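Local atomic coordinates of endoglucanase family 5 (Clostridium acetobutylicum ATCC 824, PDB entry 6PZ7), a protein that probably hydrolyses internal beta-1,4 linkages in cellulose and related plant polysaccharides, as a broad-specificity endoglucanase of glycoside hydrolase family 5, subfamily 4. Residues A[145-150]-A[191-196]. Residues are numbered along the deposited sequence; the frame is centred on the assembly and turned at random.
Sequences NEPRIV and MVPTYA. With EDO (1,2-ethanediol), chain C; EDO (1,2-ethanediol), chain D.
Tyr195 lies alongside the loop 147-149, one ring face turned to Pro147 O and its hydroxyl pointing to Ile149 N. CG stands anti to the backbone N (chi1 -178°), which carries the ring along the loop; there Pro147 O sits 3.8 Å above the plane, over the ring centre, and Arg148 CB comes to 3.4 Å from Tyr195 OH. Ile149 N gives its hydrogen to Tyr195 OH in a virtually straight bond of 3.0 Å. The same Pro147 O accepts Ala196 N at 2.8 Å, the donor tilted out of the carbonyl plane, so one carbonyl both covers the ring and joins the two segments. Ala196 takes left-handed backbone angles, its CB 4.1 Å from Arg148 CD, and Glu146 CG packs 3.4 Å from Ala196 O. Towards the strand, two rigid rings meet, with Pro147 CD 3.7 Å from Pro193 CG. Arg148 NH1 hydrogen-bonds to Glu146 O, close to the guanidinium plane, while NE is salt-bridged to Glu155. Glu146 OE1 and OE2 each accept one hydroxyl of an ethanediol, probably from the crystallisation liquor; OE2 also hydrogen-bonds to His221. Asn-Glu-Pro after the fourth strand of a TIM barrel is the family 5 signature; by family analogy Glu146 is probably the acid/base, at the barrel's C-terminal mouth.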
ATOM      1  N   ASN A 145       2.935   0.784   6.590  1.00  6.01           N
ATOM      2  CA  ASN A 145       1.636   0.486   5.975  1.00  5.81           C
ATOM      3  C   ASN A 145       0.538   1.378   6.558  1.00  6.10           C
ATOM      4  O   ASN A 145       0.172   2.400   5.967  1.00  6.48           O
ATOM      5  CB  ASN A 145       1.322  -1.001   6.181  1.00  6.68           C
ATOM      6  CG  ASN A 145      -0.065  -1.342   5.729  1.00  5.56           C
ATOM      7  OD1 ASN A 145      -0.470  -0.932   4.656  1.00  6.70           O
ATOM      8  ND2 ASN A 145      -0.792  -2.103   6.502  1.00  6.22           N
ATOM      9  N   GLU A 146       0.002   1.011   7.715  1.00  6.60           N
ATOM     10  CA  GLU A 146      -1.048   1.754   8.403  1.00  5.96           C
ATOM     11  C   GLU A 146      -0.614   1.973   9.850  1.00  6.05           C
ATOM     12  O   GLU A 146      -1.163   1.385  10.800  1.00  6.93           O
ATOM     13  CB  GLU A 146      -2.359   0.988   8.336  1.00  6.23           C
ATOM     14  CG  GLU A 146      -2.900   0.939   6.905  1.00  6.54           C
ATOM     15  CD  GLU A 146      -4.211   0.251   6.746  1.00  8.12           C
ATOM     16  OE1 GLU A 146      -4.748  -0.304   7.739  1.00 10.01           O
ATOM     17  OE2 GLU A 146      -4.751   0.194   5.604  1.00  7.99           O
ATOM     18  N   PRO A 147       0.444   2.748  10.056  1.00  6.03           N
ATOM     19  CA  PRO A 147       1.006   2.865  11.409  1.00  6.78           C
ATOM     20  C   PRO A 147      -0.003   3.532  12.326  1.00  6.04           C
ATOM     21  O   PRO A 147      -0.582   4.566  11.999  1.00  6.92           O
ATOM     22  CB  PRO A 147       2.250   3.742  11.201  1.00  7.59           C
ATOM     23  CG  PRO A 147       1.956   4.567   9.956  1.00  7.26           C
ATOM     24  CD  PRO A 147       1.166   3.583   9.066  1.00  6.89           C
ATOM     25  N   ARG A 148      -0.204   2.958  13.502  1.00  6.20           N
ATOM     26  CA  ARG A 148      -1.311   3.356  14.360  1.00  6.39           C
ATOM     27  C   ARG A 148      -1.184   2.672  15.707  1.00  6.86           C
ATOM     28  O   ARG A 148      -0.314   1.815  15.908  1.00  7.53           O
ATOM     29  CB  ARG A 148      -2.632   2.982  13.699  1.00  6.44           C
ATOM     30  CG  ARG A 148      -2.891   1.471  13.639  1.00  6.69           C
ATOM     31  CD  ARG A 148      -4.009   1.125  12.670  1.00  7.17           C
ATOM     32  NE  ARG A 148      -4.394  -0.274  12.726  1.00  7.40           N
ATOM     33  CZ  ARG A 148      -3.746  -1.248  12.133  1.00  7.86           C
ATOM     34  NH1 ARG A 148      -2.697  -1.040  11.383  1.00  7.86           N
ATOM     35  NH2 ARG A 148      -4.172  -2.506  12.310  1.00 10.06           N
ATOM     36  N   ILE A 149      -2.073   3.057  16.621  1.00  6.27           N
ATOM     37  CA  ILE A 149      -2.198   2.435  17.941  1.00  6.58           C
ATOM     38  C   ILE A 149      -3.421   1.527  17.926  1.00  7.93           C
ATOM     39  O   ILE A 149      -4.569   1.994  17.969  1.00  8.02           O
ATOM     40  CB  ILE A 149      -2.270   3.477  19.066  1.00  7.57           C
ATOM     41  CG1 ILE A 149      -1.041   4.391  19.022  1.00  9.09           C
ATOM     42  CG2 ILE A 149      -2.423   2.768  20.427  1.00  8.02           C
ATOM     43  CD1 ILE A 149       0.233   3.737  19.286  1.00 12.01           C
ATOM     44  N   VAL A 150      -3.188   0.225  17.801  1.00  6.99           N
ATOM     45  CA  VAL A 150      -4.285  -0.717  17.720  1.00  7.86           C
ATOM     46  C   VAL A 150      -5.048  -0.707  19.043  1.00  7.46           C
ATOM     47  O   VAL A 150      -4.463  -0.775  20.138  1.00  8.25           O
ATOM     48  CB  VAL A 150      -3.769  -2.121  17.390  1.00  8.16           C
ATOM     49  CG1 VAL A 150      -4.911  -3.127  17.405  1.00 10.08           C
ATOM     50  CG2 VAL A 150      -3.058  -2.122  16.041  1.00  9.29           C
ATOM     51  N   MET A 191       7.415   5.930  -0.702  1.00  6.24           N
ATOM     52  CA  MET A 191       6.070   6.252  -0.236  1.00  6.77           C
ATOM     53  C   MET A 191       6.040   6.296   1.287  1.00  6.54           C
ATOM     54  O   MET A 191       6.599   5.418   1.955  1.00  6.83           O
ATOM     55  CB  MET A 191       5.063   5.212  -0.733  1.00  5.98           C
ATOM     56  CG  MET A 191       4.736   5.361  -2.198  1.00  7.31           C
ATOM     57  SD  MET A 191       3.904   3.934  -2.966  1.00  8.09           S
ATOM     58  CE  MET A 191       2.433   3.824  -1.968  1.00  8.27           C
ATOM     59  N   VAL A 192       5.364   7.309   1.844  1.00  6.01           N
ATOM     60  CA  VAL A 192       5.183   7.452   3.300  1.00  6.26           C
ATOM     61  C   VAL A 192       3.712   7.705   3.603  1.00  6.13           C
ATOM     62  O   VAL A 192       3.078   8.531   2.914  1.00  6.36           O
ATOM     63  CB  VAL A 192       6.037   8.587   3.893  1.00  6.62           C
ATOM     64  CG1 VAL A 192       7.506   8.321   3.625  1.00  7.66           C
ATOM     65  CG2 VAL A 192       5.626  10.000   3.420  1.00  7.97           C
ATOM     66  N   PRO A 193       3.132   7.006   4.588  1.00  5.45           N
ATOM     67  CA  PRO A 193       1.719   7.219   4.918  1.00  5.67           C
ATOM     68  C   PRO A 193       1.514   8.248   6.020  1.00  5.75           C
ATOM     69  O   PRO A 193       2.406   8.527   6.828  1.00  6.61           O
ATOM     70  CB  PRO A 193       1.286   5.831   5.435  1.00  6.57           C
ATOM     71  CG  PRO A 193       2.537   5.348   6.172  1.00  6.32           C
ATOM     72  CD  PRO A 193       3.696   5.833   5.314  1.00  6.04           C
ATOM     73  N   THR A 194       0.279   8.772   6.060  1.00  6.03           N
ATOM     74  CA  THR A 194      -0.321   9.396   7.229  1.00  6.09           C
ATOM     75  C   THR A 194      -0.541   8.318   8.308  1.00  6.01           C
ATOM     76  O   THR A 194      -0.386   7.110   8.075  1.00  6.18           O
ATOM     77  CB  THR A 194      -1.657   9.999   6.821  1.00  6.31           C
ATOM     78  OG1 THR A 194      -2.423   8.933   6.259  1.00  6.51           O
ATOM     79  CG2 THR A 194      -1.532  11.138   5.819  1.00  7.50           C
ATOM     80  N   TYR A 195      -1.007   8.758   9.477  1.00  6.19           N
ATOM     81  CA  TYR A 195      -1.486   7.851  10.525  1.00  6.80           C
ATOM     82  C   TYR A 195      -2.522   6.922   9.904  1.00  6.13           C
ATOM     83  O   TYR A 195      -3.499   7.373   9.316  1.00  6.73           O
ATOM     84  CB  TYR A 195      -2.140   8.670  11.659  1.00  7.42           C
ATOM     85  CG  TYR A 195      -2.623   7.785  12.800  1.00  6.36           C
ATOM     86  CD1 TYR A 195      -3.812   7.102  12.729  1.00  7.37           C
ATOM     87  CD2 TYR A 195      -1.864   7.644  13.961  1.00  7.66           C
ATOM     88  CE1 TYR A 195      -4.248   6.272  13.750  1.00  6.72           C
ATOM     89  CE2 TYR A 195      -2.293   6.809  14.992  1.00  7.62           C
ATOM     90  CZ  TYR A 195      -3.486   6.144  14.890  1.00  6.86           C
ATOM     91  OH  TYR A 195      -3.926   5.299  15.898  1.00  8.11           O
ATOM     92  N   ALA A 196      -2.288   5.609  10.035  1.00  6.86           N
ATOM     93  CA  ALA A 196      -3.149   4.545   9.513  1.00  6.66           C
ATOM     94  C   ALA A 196      -3.356   4.607   7.998  1.00  5.93           C
ATOM     95  O   ALA A 196      -4.291   3.989   7.501  1.00  6.35           O
ATOM     96  CB  ALA A 196      -4.475   4.458  10.251  1.00  6.76           C
TER
HETATM   97  C1  EDO C 402      -7.871  -1.810   6.811  1.00 17.83           C
HETATM   98  O1  EDO C 402      -6.539  -2.173   7.211  1.00 15.48           O
HETATM   99  C2  EDO C 402      -7.891  -1.289   5.386  1.00 16.62           C
HETATM  100  O2  EDO C 402      -7.338   0.028   5.328  1.00 15.90           O
HETATM  101  C1  EDO D 403      -8.272   2.666   6.433  1.00 26.64           C
HETATM  102  O1  EDO D 403      -8.674   2.129   5.186  1.00 23.33           O
HETATM  103  C2  EDO D 403      -7.219   3.742   6.167  1.00 15.19           C
HETATM  104  O2  EDO D 403      -6.923   4.232   7.461  1.00 12.91           O